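Local coordinates for protein pyruvate kinase 1 (Trypanosoma brucei brucei, PDB 4KCT) that catalyses transfer of a phosphoryl group from phosphoenolpyruvate to ADP, yielding pyruvate and ATP, and also has an intrinsic decarboxylase activity, at residues N66-A71 / I79-D84; D106-T111 / M149-V154; V277-I282 / V293-Q298; C286-K291 / K368-I373; G332-G337 / E342-M347. One frame throughout, in Å; residues are numbered along the deposited sequence.

Contact 1. Residues N66-A71 / I79-D84; sequences NNVRAA and IGIALD. With K (potassium ion), chain D.
Val68 on helix 58-75 and Ile79, just ahead of strand 80-84, mark the nearest backbone approach of the two segments, with their CA atoms 7.7 Å apart. Side chains bridge that gap, and no hydrogen bond crosses it. Val68 uses a single branch: a chi1 of 165° swings CG1 opposite the backbone N, and this methyl reaches both isoleucines, lying 4.0 Å from Ile79 CG2 and 3.9 Å from Ile81 CG1. The side chains of Val68 and Ile81 run past each other in opposite directions, flank against flank. Ile81 is extended, which carries its CD1 to within 3.8 Å of Arg69 NE, where the two chains cross at about a right angle. The arginine's polar end is used differently, since NH2 is hydrogen-bonded to the backbone oxygen of Gln204. At the far end of the strand, Asp84 OD1 binds the potassium ion at 2.7 Å, joined there by Asn52, Ser54, Thr85 and two waters, while OD2 forms salt bridges with Arg50 and Lys239. Helix and strand belong to the beta-alpha-beta unit 46-52, 58-75, 80-84 of a TIM barrel, with aliphatic packing toward the N-terminal end of the strand and the metal site at its C-terminal end.

Contact 2. Residues D106-T111 / M149-V154; sequences DIVCVT and MTLRVV
Val108 and Val110 on strand 107-111 meet Leu151 on strand 149-158 through methyl groups alone, and the apolar contacts account for everything that touches between the two segments. The leucine fork divides its work: CD2 lies 4.2 Å from Val108 CG1, and CD1 lies 4.2 Å from Val110 CG1. Leu151 crosses Val108 at about a right angle but meets Val110 more slantwise. Val108 presents CG1 because a chi1 of 60° holds that methyl between its own backbone N and carbonyl carbon.

Backbone hydrogen bonding is absent across the pair. The closest CA atoms, those of Val108 and Leu151, are 8.8 Å apart, because strand 161-166 runs between the two strands in the mixed sheet. That strand bonds to segment 106-111 through the backbones of Asp106, Val108 and Val110, and it also sends Leu162 against Val110 and Val166 against Leu151. Phe125 covers both valines as well. The sheet lies in the segment inserted between barrel strands 80-84 and 208-211, which corresponds to the B domain of pyruvate kinases.

With two methyl contacts at van der Waals range and no directional bond, cohesion here is hydrophobic, while alignment comes from the intervening strand's backbone bonds.

Contact 3. Residues V277-I282 / V293-Q298; sequences VAQMCI and VICATQ. With PYR (pyruvic acid), chain E.
Gln279 and Cys295 bring helix 275-289 against strand 293-296 with their CA atoms 7.9 Å apart, and one turn further along the helix Ile282 lies 8.3 Å from Val293, CA to CA. The glutamine amide is the main point of contact. CG opposite the backbone N (chi1 173°) and an extended chain beyond it carry the amide out to the strand, where Cys295 SG sits over its flat face. The sulfur is almost equally far from all three amide atoms, 3.7 Å from Gln279 OE1 and 3.8 Å from both Gln279 CD and Gln279 NE2, as an approach over the face requires. No hydrogen bond joins the two side chains; the amide's polar atoms have other partners, NE2 bonding to Asn323 OD1 and OE1 to Arg263 NH1. Ile282 adds a looser touch, its CG2 4.4 Å from Val293 CG2, and it also packs on Ile259 and Val261. In the TIM barrel, helix 275-289 lies along the chain between strands 258-262 and 293-296, completing a beta-alpha-beta crossover whose helix lies against both strands. Arg263, whose NH1 is bonded to Gln279 OE1, also bonds the backbone oxygens of Ala296 and Thr297, so the glutamine probably helps to position this residue of the pyruvate pocket. Thr297 OG1 faces pyruvate O. The 2.4 Å between Thr297 OG1 and pyruvate O is very short, so the distance is doubtful, though it is consistent with a hydrogen bond from the threonine. Gly264 N, Asp265 N and Lys239 NZ also hydrogen-bond to the pyruvate, and Gln298 OE1 accepts a hydrogen bond from Arg311 N of a second subunit.

Contact 4. Residues C286-K291 / K368-I373; sequences CNVVGK and KNLQKI
Gln371 NE2 donates to Val288 O, a backbone oxygen in the last turn of helix 275-289, over 2.9 Å and at an N-H...O angle of 159°. The bond is well formed from both sides: the amide nitrogen arrives in the carbonyl plane, on a lone pair, with a C=O...N angle of 142°, and the oxygen lies close to the plane of the glutamine amide. The side chain gets there by folding at chi2 (-59°), which turns the amide back toward the helix end. The same NE2 is also hydrogen-bonded to the oxygen of Ile367, and OE1 accepts from Lys412 NZ, so both ends of the amide are occupied and its rotation is fixed.

Beside this bond the segments meet through Val288 and Leu370, whose CA atoms are 7.1 Å apart. Val288 CG2 lies 3.8 Å from Leu370 CD1, the side chains crossing at about a right angle, and Leu4 of a second subunit packs on both. The helix closes in a Schellman motif: Lys291 N reaches Cys286 O at 3.0 Å, Gly290 N makes a weak bond to Asn287 O, and Gly290, with positive phi, is the C-prime residue.

Val288 O, near that helix end, is bonded by the side chain of Gln371, in the 368-373 segment, and Lys412 ties the same amide to helix 405-412. The chemistry is that of one directed polar bond flanked by a small apolar patch, and the nearby lysine would probably polarise the amide and strengthen it as a donor.

Contact 5. Residues G332-G337 / E342-M347; sequences GETAKG and EVVQYM
Thr334 and Val344 touch because of their torsions: a chi1 of 54° at Thr334 places OG1 between backbone N and carbonyl carbon, leaving CG2 directed at the neighbouring helix, and a chi1 of 169° at Val344 puts its CG2 beside the backbone N, facing that methyl. Thr334 CG2 comes 3.8 Å from Val344 CG2 and 3.9 Å from Val343 CG1, and the threonine crosses each valine at about a right angle. Val343 has its CG1 in the slot between N and carbonyl carbon (chi1 68°), which brings it 3.8 Å from the backbone oxygen Glu333 O. Its other methyl, Val343 CG2, rests 4.0 Å from Glu333 CB. Only the root of the glutamate takes part: the chain bends at chi2, and the carboxylate receives hydrogen bonds from the backbone N of Ser331 to OE1 and of Leu300 to OE2. Thr334 OG1, by contrast, is hydrogen-bonded to the backbone oxygen of Thr27. These three oxygens thus find their partners outside the two segments. Helix 332-335 follows barrel strand 327-330 and packs on helix 340-356 by these buried aliphatic groups. Leu330 of that strand supports Val343 and Val344, Cys26 of the adjoining strand 23-27 lies against Thr334 and Val344, and Leu41 of helix 35-44 covers Val344.

Overall arrangement
Contacts 1, 3 and 5 lie round the TIM barrel; contact 2 sits apart in the inserted sheet, its centre 44 Å from that of contact 1 and 31 Å from that of contact 3. Contacts 3 and 4 share helix 275-289 and touch where Val293 CB lies 3.7 Å from Cys286 CB; the one helix packs on strand 293-296 and, at its C-terminal end, on segment 368-373. Contacts 3 and 5 also meet, with Gln298 C 4.0 Å from Glu333 OE2. Contact 1 supplies a potassium ligand, contact 3 holds Thr297 of the pyruvate pocket, and contact 5 brings the Glu333 side chain to about 10 Å from the pyruvate. Contacts 3 and 4 both touch a second subunit.

Contact 1. Residues N66-A71 / I79-D84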
# COMPACT_ATOMS: atom_id res chain seq x y z
N ASN A 66 3.51 43.75 28.57
CA ASN A 66 4.45 43.90 29.68
C ASN A 66 4.32 42.77 30.68
O ASN A 66 5.33 42.27 31.22
CB ASN A 66 4.24 45.25 30.40
CG ASN A 66 4.60 46.44 29.51
OD1 ASN A 66 5.21 46.28 28.46
ND2 ASN A 66 4.14 47.61 29.90
N ASN A 67 3.08 42.40 30.98
CA ASN A 67 2.85 41.35 31.97
C ASN A 67 3.30 39.98 31.47
O ASN A 67 3.81 39.17 32.26
CB ASN A 67 1.37 41.33 32.42
CG ASN A 67 1.02 42.53 33.31
OD1 ASN A 67 1.86 43.36 33.54
ND2 ASN A 67 -0.24 42.65 33.72
N VAL A 68 3.10 39.71 30.18
CA VAL A 68 3.51 38.42 29.59
C VAL A 68 5.03 38.30 29.68
O VAL A 68 5.56 37.30 30.17
CB VAL A 68 3.09 38.28 28.11
CG1 VAL A 68 3.85 37.13 27.44
CG2 VAL A 68 1.58 38.05 27.99
N ARG A 69 5.73 39.38 29.34
CA ARG A 69 7.19 39.37 29.42
C ARG A 69 7.74 39.24 30.85
O ARG A 69 8.66 38.46 31.10
CB ARG A 69 7.77 40.59 28.70
CG ARG A 69 7.62 40.47 27.20
CD ARG A 69 7.88 41.77 26.49
NE ARG A 69 7.79 41.56 25.05
CZ ARG A 69 7.75 42.54 24.15
NH1 ARG A 69 7.76 43.81 24.55
NH2 ARG A 69 7.63 42.24 22.86
N ALA A 70 7.11 39.92 31.80
CA ALA A 70 7.49 39.78 33.21
C ALA A 70 7.22 38.36 33.75
O ALA A 70 8.05 37.78 34.44
CB ALA A 70 6.77 40.81 34.05
N ALA A 71 6.06 37.80 33.42
CA ALA A 71 5.73 36.45 33.83
C ALA A 71 6.71 35.43 33.20
O ALA A 71 7.23 34.54 33.89
CB ALA A 71 4.28 36.11 33.45
N ILE A 79 7.90 32.88 25.57
CA ILE A 79 6.47 32.81 25.23
C ILE A 79 6.18 33.73 24.03
O ILE A 79 6.58 34.89 24.03
CB ILE A 79 5.60 33.23 26.43
CG1 ILE A 79 5.87 32.29 27.63
CG2 ILE A 79 4.12 33.36 26.05
CD1 ILE A 79 5.47 30.84 27.39
N GLY A 80 5.54 33.18 22.99
CA GLY A 80 5.20 33.96 21.81
C GLY A 80 4.11 34.98 22.16
O GLY A 80 3.21 34.68 22.96
N ILE A 81 4.15 36.13 21.51
CA ILE A 81 3.07 37.11 21.64
C ILE A 81 2.45 37.38 20.26
O ILE A 81 3.17 37.69 19.29
CB ILE A 81 3.57 38.43 22.28
CG1 ILE A 81 3.98 38.20 23.74
CG2 ILE A 81 2.46 39.50 22.22
CD1 ILE A 81 4.69 39.41 24.38
N ALA A 82 1.15 37.12 20.13
CA ALA A 82 0.45 37.26 18.86
C ALA A 82 -0.51 38.43 18.91
O ALA A 82 -1.28 38.57 19.85
CB ALA A 82 -0.31 35.96 18.50
N LEU A 83 -0.57 39.18 17.81
CA LEU A 83 -1.52 40.28 17.68
C LEU A 83 -2.59 39.88 16.67
O LEU A 83 -2.29 39.63 15.50
CB LEU A 83 -0.78 41.56 17.23
CG LEU A 83 -1.60 42.87 17.26
CD1 LEU A 83 -0.68 44.08 17.25
CD2 LEU A 83 -2.60 42.92 16.09
N ASP A 84 -3.83 39.70 17.14
CA ASP A 84 -4.93 39.24 16.27
C ASP A 84 -5.76 40.45 15.82
O ASP A 84 -6.36 41.11 16.65
CB ASP A 84 -5.80 38.21 17.03
CG ASP A 84 -6.85 37.53 16.14
OD1 ASP A 84 -7.60 38.26 15.45
OD2 ASP A 84 -6.98 36.27 16.17
K K D . -9.72 39.75 16.09
O HOH W 1 -11.45 39.87 14.13
O HOH W 2 -11.36 37.38 16.43

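Contact 2. Residues D106-T111 / M149-V154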
# COMPACT_ATOMS: atom_id res chain seq x y z
N ASP A 106 -41.58 39.03 7.16
CA ASP A 106 -41.39 40.47 6.97
C ASP A 106 -40.56 40.72 5.71
O ASP A 106 -39.60 39.99 5.43
CB ASP A 106 -40.67 41.10 8.18
CG ASP A 106 -41.60 41.33 9.36
OD1 ASP A 106 -42.81 41.07 9.22
OD2 ASP A 106 -41.10 41.73 10.44
N ILE A 107 -40.96 41.72 4.95
CA ILE A 107 -40.25 42.11 3.74
C ILE A 107 -39.54 43.43 4.02
O ILE A 107 -40.17 44.38 4.51
CB ILE A 107 -41.23 42.27 2.56
CG1 ILE A 107 -41.91 40.93 2.23
CG2 ILE A 107 -40.53 42.87 1.34
CD1 ILE A 107 -40.95 39.86 1.75
N VAL A 108 -38.22 43.44 3.87
CA VAL A 108 -37.42 44.60 4.26
C VAL A 108 -36.47 44.95 3.11
O VAL A 108 -35.95 44.06 2.44
CB VAL A 108 -36.62 44.32 5.57
CG1 VAL A 108 -35.68 43.14 5.39
CG2 VAL A 108 -35.85 45.56 6.02
N CYS A 109 -36.37 46.24 2.79
CA CYS A 109 -35.42 46.68 1.82
C CYS A 109 -34.08 46.99 2.49
O CYS A 109 -34.05 47.58 3.58
CB CYS A 109 -35.95 47.90 1.04
SG CYS A 109 -37.12 47.45 -0.27
N VAL A 110 -33.00 46.44 1.95
CA VAL A 110 -31.69 46.78 2.42
C VAL A 110 -30.99 47.62 1.37
O VAL A 110 -31.14 47.38 0.17
CB VAL A 110 -30.84 45.53 2.78
CG1 VAL A 110 -31.52 44.76 3.90
CG2 VAL A 110 -30.67 44.63 1.56
N THR A 111 -30.40 48.72 1.81
CA THR A 111 -29.87 49.72 0.87
C THR A 111 -28.41 50.06 1.17
O THR A 111 -27.97 49.98 2.33
CB THR A 111 -30.73 51.01 0.86
OG1 THR A 111 -30.24 51.90 -0.13
CG2 THR A 111 -30.70 51.70 2.25
N MET A 149 -29.83 36.31 12.47
CA MET A 149 -30.96 36.53 11.59
C MET A 149 -30.51 36.29 10.18
O MET A 149 -29.42 36.71 9.79
CB MET A 149 -31.51 37.96 11.72
CG MET A 149 -32.67 38.23 10.75
SD MET A 149 -33.45 39.86 10.94
CE MET A 149 -32.05 40.84 11.31
N THR A 150 -31.37 35.67 9.38
CA THR A 150 -31.06 35.50 7.98
C THR A 150 -32.15 36.07 7.09
O THR A 150 -33.34 36.01 7.41
CB THR A 150 -30.79 34.03 7.62
OG1 THR A 150 -32.02 33.34 7.54
CG2 THR A 150 -29.91 33.35 8.67
N LEU A 151 -31.72 36.74 6.03
CA LEU A 151 -32.62 37.28 5.02
C LEU A 151 -32.37 36.55 3.72
O LEU A 151 -31.21 36.29 3.36
CB LEU A 151 -32.32 38.78 4.80
CG LEU A 151 -32.18 39.63 6.07
CD1 LEU A 151 -31.56 40.99 5.73
CD2 LEU A 151 -33.53 39.82 6.69
N ARG A 152 -33.44 36.27 2.99
CA ARG A 152 -33.32 35.81 1.62
C ARG A 152 -33.56 36.97 0.70
O ARG A 152 -34.54 37.69 0.84
CB ARG A 152 -34.36 34.72 1.33
CG ARG A 152 -34.35 34.24 -0.12
CD ARG A 152 -35.27 33.04 -0.33
NE ARG A 152 -36.53 33.19 0.40
CZ ARG A 152 -37.63 33.74 -0.10
NH1 ARG A 152 -38.72 33.87 0.65
NH2 ARG A 152 -37.65 34.17 -1.36
N VAL A 153 -32.66 37.17 -0.26
CA VAL A 153 -32.82 38.27 -1.20
C VAL A 153 -33.89 37.89 -2.23
O VAL A 153 -33.77 36.86 -2.89
CB VAL A 153 -31.51 38.55 -1.96
CG1 VAL A 153 -31.74 39.62 -3.02
CG2 VAL A 153 -30.40 38.96 -0.98
N VAL A 154 -34.94 38.69 -2.31
CA VAL A 154 -36.06 38.40 -3.21
C VAL A 154 -35.80 39.00 -4.58
O VAL A 154 -35.94 38.33 -5.60
CB VAL A 154 -37.40 38.94 -2.68
CG1 VAL A 154 -38.52 38.57 -3.64
CG2 VAL A 154 -37.69 38.41 -1.28

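Contact 3. Residues V277-I282 / V293-Q298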
# COMPACT_ATOMS: atom_id res chain seq x y z
N VAL A 277 -15.07 19.87 6.95
CA VAL A 277 -14.42 19.53 5.70
C VAL A 277 -13.31 20.55 5.39
O VAL A 277 -12.18 20.18 5.10
CB VAL A 277 -15.45 19.52 4.55
CG1 VAL A 277 -14.77 19.24 3.22
CG2 VAL A 277 -16.58 18.51 4.85
N ALA A 278 -13.63 21.84 5.52
CA ALA A 278 -12.60 22.89 5.40
C ALA A 278 -11.44 22.63 6.35
O ALA A 278 -10.26 22.72 5.97
CB ALA A 278 -13.21 24.27 5.67
N GLN A 279 -11.76 22.31 7.59
CA GLN A 279 -10.72 22.13 8.62
C GLN A 279 -9.75 21.01 8.19
O GLN A 279 -8.52 21.18 8.22
CB GLN A 279 -11.37 21.75 9.96
CG GLN A 279 -10.35 21.39 11.04
CD GLN A 279 -10.99 21.24 12.41
OE1 GLN A 279 -11.90 22.00 12.77
NE2 GLN A 279 -10.46 20.31 13.22
N MET A 280 -10.31 19.86 7.84
CA MET A 280 -9.46 18.73 7.47
C MET A 280 -8.58 19.07 6.28
O MET A 280 -7.43 18.68 6.22
CB MET A 280 -10.33 17.52 7.13
CG MET A 280 -11.00 16.89 8.33
SD MET A 280 -12.27 15.71 7.76
CE MET A 280 -11.24 14.33 7.35
N CYS A 281 -9.19 19.68 5.28
CA CYS A 281 -8.48 20.04 4.06
C CYS A 281 -7.34 21.05 4.31
O CYS A 281 -6.20 20.81 3.95
CB CYS A 281 -9.46 20.62 3.04
SG CYS A 281 -8.64 21.22 1.56
N ILE A 282 -7.63 22.11 5.08
CA ILE A 282 -6.66 23.15 5.36
C ILE A 282 -5.52 22.62 6.25
O ILE A 282 -4.33 22.87 5.96
CB ILE A 282 -7.33 24.35 6.03
CG1 ILE A 282 -8.25 25.08 5.03
CG2 ILE A 282 -6.30 25.30 6.61
CD1 ILE A 282 -9.22 26.03 5.72
N VAL A 293 -0.15 25.35 11.61
CA VAL A 293 -1.59 25.57 11.49
C VAL A 293 -2.25 25.44 12.86
O VAL A 293 -1.84 24.60 13.67
CB VAL A 293 -2.25 24.65 10.41
CG1 VAL A 293 -2.12 23.16 10.76
CG2 VAL A 293 -3.74 25.03 10.21
N ILE A 294 -3.11 26.41 13.17
CA ILE A 294 -3.77 26.53 14.45
C ILE A 294 -5.26 26.26 14.22
O ILE A 294 -5.88 26.85 13.31
CB ILE A 294 -3.64 28.00 14.94
CG1 ILE A 294 -2.15 28.42 15.02
CG2 ILE A 294 -4.39 28.21 16.24
CD1 ILE A 294 -1.96 29.91 15.30
N CYS A 295 -5.85 25.39 15.03
CA CYS A 295 -7.32 25.23 15.06
C CYS A 295 -7.91 26.10 16.18
O CYS A 295 -7.42 26.08 17.30
CB CYS A 295 -7.69 23.75 15.27
SG CYS A 295 -9.48 23.43 15.13
N ALA A 296 -8.92 26.92 15.84
CA ALA A 296 -9.44 27.94 16.75
C ALA A 296 -10.98 27.83 16.97
O ALA A 296 -11.74 27.51 16.04
CB ALA A 296 -9.10 29.35 16.27
N THR A 297 -11.41 28.28 18.16
CA THR A 297 -12.77 28.79 18.40
C THR A 297 -13.74 27.73 18.91
O THR A 297 -13.95 26.69 18.28
CB THR A 297 -13.34 29.55 17.19
OG1 THR A 297 -12.51 30.69 16.91
CG2 THR A 297 -14.79 30.02 17.51
N GLN A 298 -14.20 27.96 20.14
CA GLN A 298 -15.16 27.08 20.81
C GLN A 298 -14.69 25.66 21.06
O GLN A 298 -15.52 24.78 21.39
CB GLN A 298 -16.52 27.09 20.11
CG GLN A 298 -17.21 28.46 20.16
CD GLN A 298 -18.62 28.41 19.55
OE1 GLN A 298 -18.85 27.67 18.61
NE2 GLN A 298 -19.58 29.05 20.22
C PYR E . -12.87 33.19 14.52
O PYR E . -13.00 32.00 14.90
OXT PYR E . -13.69 33.68 13.69
CA PYR E . -11.69 33.99 14.96
O3 PYR E . -11.57 35.18 14.61
CB PYR E . -10.58 33.32 15.72

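Contact 4. Residues C286-K291 / K368-I373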
# COMPACT_ATOMS: atom_id res chain seq x y z
N CYS A 286 -1.59 22.41 5.03
CA CYS A 286 -0.48 23.00 5.80
C CYS A 286 0.59 21.98 6.18
O CYS A 286 1.78 22.30 6.18
CB CYS A 286 -1.01 23.71 7.06
SG CYS A 286 -1.91 25.24 6.68
N ASN A 287 0.16 20.79 6.61
CA ASN A 287 1.09 19.70 6.90
C ASN A 287 1.96 19.38 5.67
O ASN A 287 3.17 19.12 5.80
CB ASN A 287 0.35 18.42 7.31
CG ASN A 287 -0.38 18.53 8.66
OD1 ASN A 287 -1.19 17.67 8.98
ND2 ASN A 287 -0.13 19.60 9.42
N VAL A 288 1.33 19.28 4.50
CA VAL A 288 2.06 18.86 3.30
C VAL A 288 3.18 19.86 2.92
O VAL A 288 4.25 19.44 2.44
CB VAL A 288 1.10 18.60 2.08
CG1 VAL A 288 1.89 18.59 0.77
CG2 VAL A 288 0.39 17.25 2.26
N VAL A 289 2.94 21.16 3.11
CA VAL A 289 3.98 22.13 2.84
C VAL A 289 4.85 22.43 4.05
O VAL A 289 5.84 23.10 3.93
CB VAL A 289 3.45 23.48 2.22
CG1 VAL A 289 2.61 23.21 0.97
CG2 VAL A 289 2.65 24.24 3.22
N GLY A 290 4.46 21.97 5.23
CA GLY A 290 5.27 22.23 6.43
C GLY A 290 5.19 23.64 7.02
O GLY A 290 6.21 24.19 7.49
N LYS A 291 3.99 24.22 7.02
CA LYS A 291 3.75 25.50 7.71
C LYS A 291 2.77 25.30 8.86
O LYS A 291 1.82 24.49 8.77
CB LYS A 291 3.23 26.56 6.74
CG LYS A 291 4.27 26.94 5.67
CD LYS A 291 3.78 28.06 4.77
CE LYS A 291 4.99 28.73 4.06
NZ LYS A 291 4.55 29.57 2.93
N LYS A 368 5.93 12.61 3.42
CA LYS A 368 7.08 12.40 2.55
C LYS A 368 6.67 11.96 1.13
O LYS A 368 7.23 12.44 0.14
CB LYS A 368 8.02 11.35 3.16
CG LYS A 368 9.35 11.26 2.44
CD LYS A 368 10.38 10.47 3.25
CE LYS A 368 10.49 9.04 2.76
NZ LYS A 368 9.30 8.24 3.19
N ASN A 369 5.66 11.11 1.05
CA ASN A 369 5.20 10.59 -0.26
C ASN A 369 4.56 11.65 -1.16
O ASN A 369 4.42 11.45 -2.37
CB ASN A 369 4.23 9.41 -0.06
CG ASN A 369 4.92 8.16 0.47
OD1 ASN A 369 6.15 8.06 0.45
ND2 ASN A 369 4.14 7.23 1.02
N LEU A 370 4.17 12.79 -0.59
CA LEU A 370 3.57 13.84 -1.42
C LEU A 370 4.56 14.94 -1.82
O LEU A 370 4.18 15.90 -2.46
CB LEU A 370 2.35 14.44 -0.71
CG LEU A 370 1.17 13.45 -0.64
CD1 LEU A 370 0.10 13.94 0.33
CD2 LEU A 370 0.57 13.27 -2.05
N GLN A 371 5.81 14.82 -1.41
CA GLN A 371 6.79 15.85 -1.75
C GLN A 371 7.31 15.66 -3.18
O GLN A 371 7.52 14.53 -3.63
CB GLN A 371 7.97 15.85 -0.76
CG GLN A 371 7.55 15.93 0.72
CD GLN A 371 6.74 17.17 1.02
OE1 GLN A 371 7.11 18.28 0.63
NE2 GLN A 371 5.57 16.97 1.59
N LYS A 372 7.58 16.76 -3.86
CA LYS A 372 8.14 16.70 -5.20
C LYS A 372 9.62 16.27 -5.15
O LYS A 372 10.37 16.69 -4.27
CB LYS A 372 7.99 18.06 -5.86
CG LYS A 372 8.55 18.13 -7.27
CD LYS A 372 8.51 19.57 -7.79
CE LYS A 372 7.85 19.65 -9.16
NZ LYS A 372 8.77 19.21 -10.23
N ILE A 373 10.01 15.37 -6.05
CA ILE A 373 11.40 14.90 -6.08
C ILE A 373 12.02 15.47 -7.36
O ILE A 373 11.38 15.46 -8.38
CB ILE A 373 11.44 13.35 -6.17
CG1 ILE A 373 10.79 12.71 -4.94
CG2 ILE A 373 12.87 12.84 -6.34
CD1 ILE A 373 11.18 13.36 -3.63

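Contact 5. Residues G332-G337 / E342-M347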
# COMPACT_ATOMS: atom_id res chain seq x y z
N GLY A 332 -12.50 32.94 24.58
CA GLY A 332 -13.21 33.38 25.81
C GLY A 332 -12.92 32.47 27.01
O GLY A 332 -12.91 32.93 28.17
N GLU A 333 -12.65 31.19 26.76
CA GLU A 333 -12.28 30.25 27.86
C GLU A 333 -11.18 30.80 28.78
O GLU A 333 -11.16 30.53 29.99
CB GLU A 333 -11.84 28.88 27.29
CG GLU A 333 -12.88 28.19 26.39
CD GLU A 333 -12.58 28.37 24.89
OE1 GLU A 333 -12.29 29.50 24.46
OE2 GLU A 333 -12.72 27.39 24.12
N THR A 334 -10.15 31.41 28.18
CA THR A 334 -9.08 32.02 29.00
C THR A 334 -9.21 33.53 29.17
O THR A 334 -8.67 34.09 30.12
CB THR A 334 -7.67 31.68 28.45
OG1 THR A 334 -7.59 32.06 27.07
CG2 THR A 334 -7.39 30.16 28.59
N ALA A 335 -9.78 34.21 28.18
CA ALA A 335 -9.88 35.66 28.25
C ALA A 335 -10.85 36.07 29.36
O ALA A 335 -10.57 36.96 30.14
CB ALA A 335 -10.34 36.24 26.91
N LYS A 336 -12.01 35.43 29.41
CA LYS A 336 -13.04 35.86 30.36
C LYS A 336 -13.69 34.75 31.18
O LYS A 336 -14.56 35.02 31.97
CB LYS A 336 -14.09 36.71 29.69
CG LYS A 336 -14.87 36.01 28.61
CD LYS A 336 -15.65 37.02 27.77
CE LYS A 336 -16.91 36.40 27.18
NZ LYS A 336 -16.73 34.96 26.82
N GLY A 337 -13.17 33.55 31.08
CA GLY A 337 -13.76 32.45 31.80
C GLY A 337 -13.43 32.40 33.27
O GLY A 337 -12.53 33.10 33.77
N GLU A 342 -7.64 25.61 34.62
CA GLU A 342 -8.16 24.25 34.48
C GLU A 342 -8.43 23.95 32.98
O GLU A 342 -8.30 22.81 32.55
CB GLU A 342 -9.46 24.06 35.27
CG GLU A 342 -9.26 24.05 36.79
CD GLU A 342 -9.21 25.45 37.39
OE1 GLU A 342 -9.35 26.45 36.66
OE2 GLU A 342 -8.94 25.57 38.60
N VAL A 343 -8.93 24.94 32.24
CA VAL A 343 -9.22 24.72 30.81
C VAL A 343 -7.93 24.44 30.03
O VAL A 343 -7.86 23.48 29.25
CB VAL A 343 -10.09 25.84 30.17
CG1 VAL A 343 -9.34 27.15 30.09
CG2 VAL A 343 -10.54 25.43 28.77
N VAL A 344 -6.86 25.17 30.35
CA VAL A 344 -5.57 24.93 29.70
C VAL A 344 -5.00 23.56 30.09
O VAL A 344 -4.50 22.82 29.25
CB VAL A 344 -4.56 26.04 30.00
CG1 VAL A 344 -3.15 25.62 29.54
CG2 VAL A 344 -5.01 27.36 29.34
N GLN A 345 -5.14 23.20 31.36
CA GLN A 345 -4.70 21.89 31.82
C GLN A 345 -5.46 20.74 31.15
O GLN A 345 -4.84 19.76 30.74
CB GLN A 345 -4.80 21.79 33.36
CG GLN A 345 -3.76 22.66 34.08
CD GLN A 345 -4.13 22.92 35.54
OE1 GLN A 345 -4.96 22.23 36.10
NE2 GLN A 345 -3.58 23.99 36.12
N TYR A 346 -6.79 20.87 31.00
CA TYR A 346 -7.56 19.86 30.24
C TYR A 346 -7.08 19.80 28.81
O TYR A 346 -6.92 18.71 28.25
CB TYR A 346 -9.06 20.17 30.24
CG TYR A 346 -9.85 19.40 31.24
CD1 TYR A 346 -10.11 18.05 31.06
CD2 TYR A 346 -10.32 20.01 32.41
CE1 TYR A 346 -10.82 17.33 32.00
CE2 TYR A 346 -11.01 19.29 33.36
CZ TYR A 346 -11.30 17.97 33.12
OH TYR A 346 -11.99 17.25 34.07
N MET A 347 -6.92 20.97 28.19
CA MET A 347 -6.52 21.02 26.78
C MET A 347 -5.18 20.30 26.57
O MET A 347 -5.04 19.47 25.67
CB MET A 347 -6.38 22.47 26.29
CG MET A 347 -6.17 22.52 24.78
SD MET A 347 -6.48 24.18 24.10
CE MET A 347 -8.04 23.90 23.23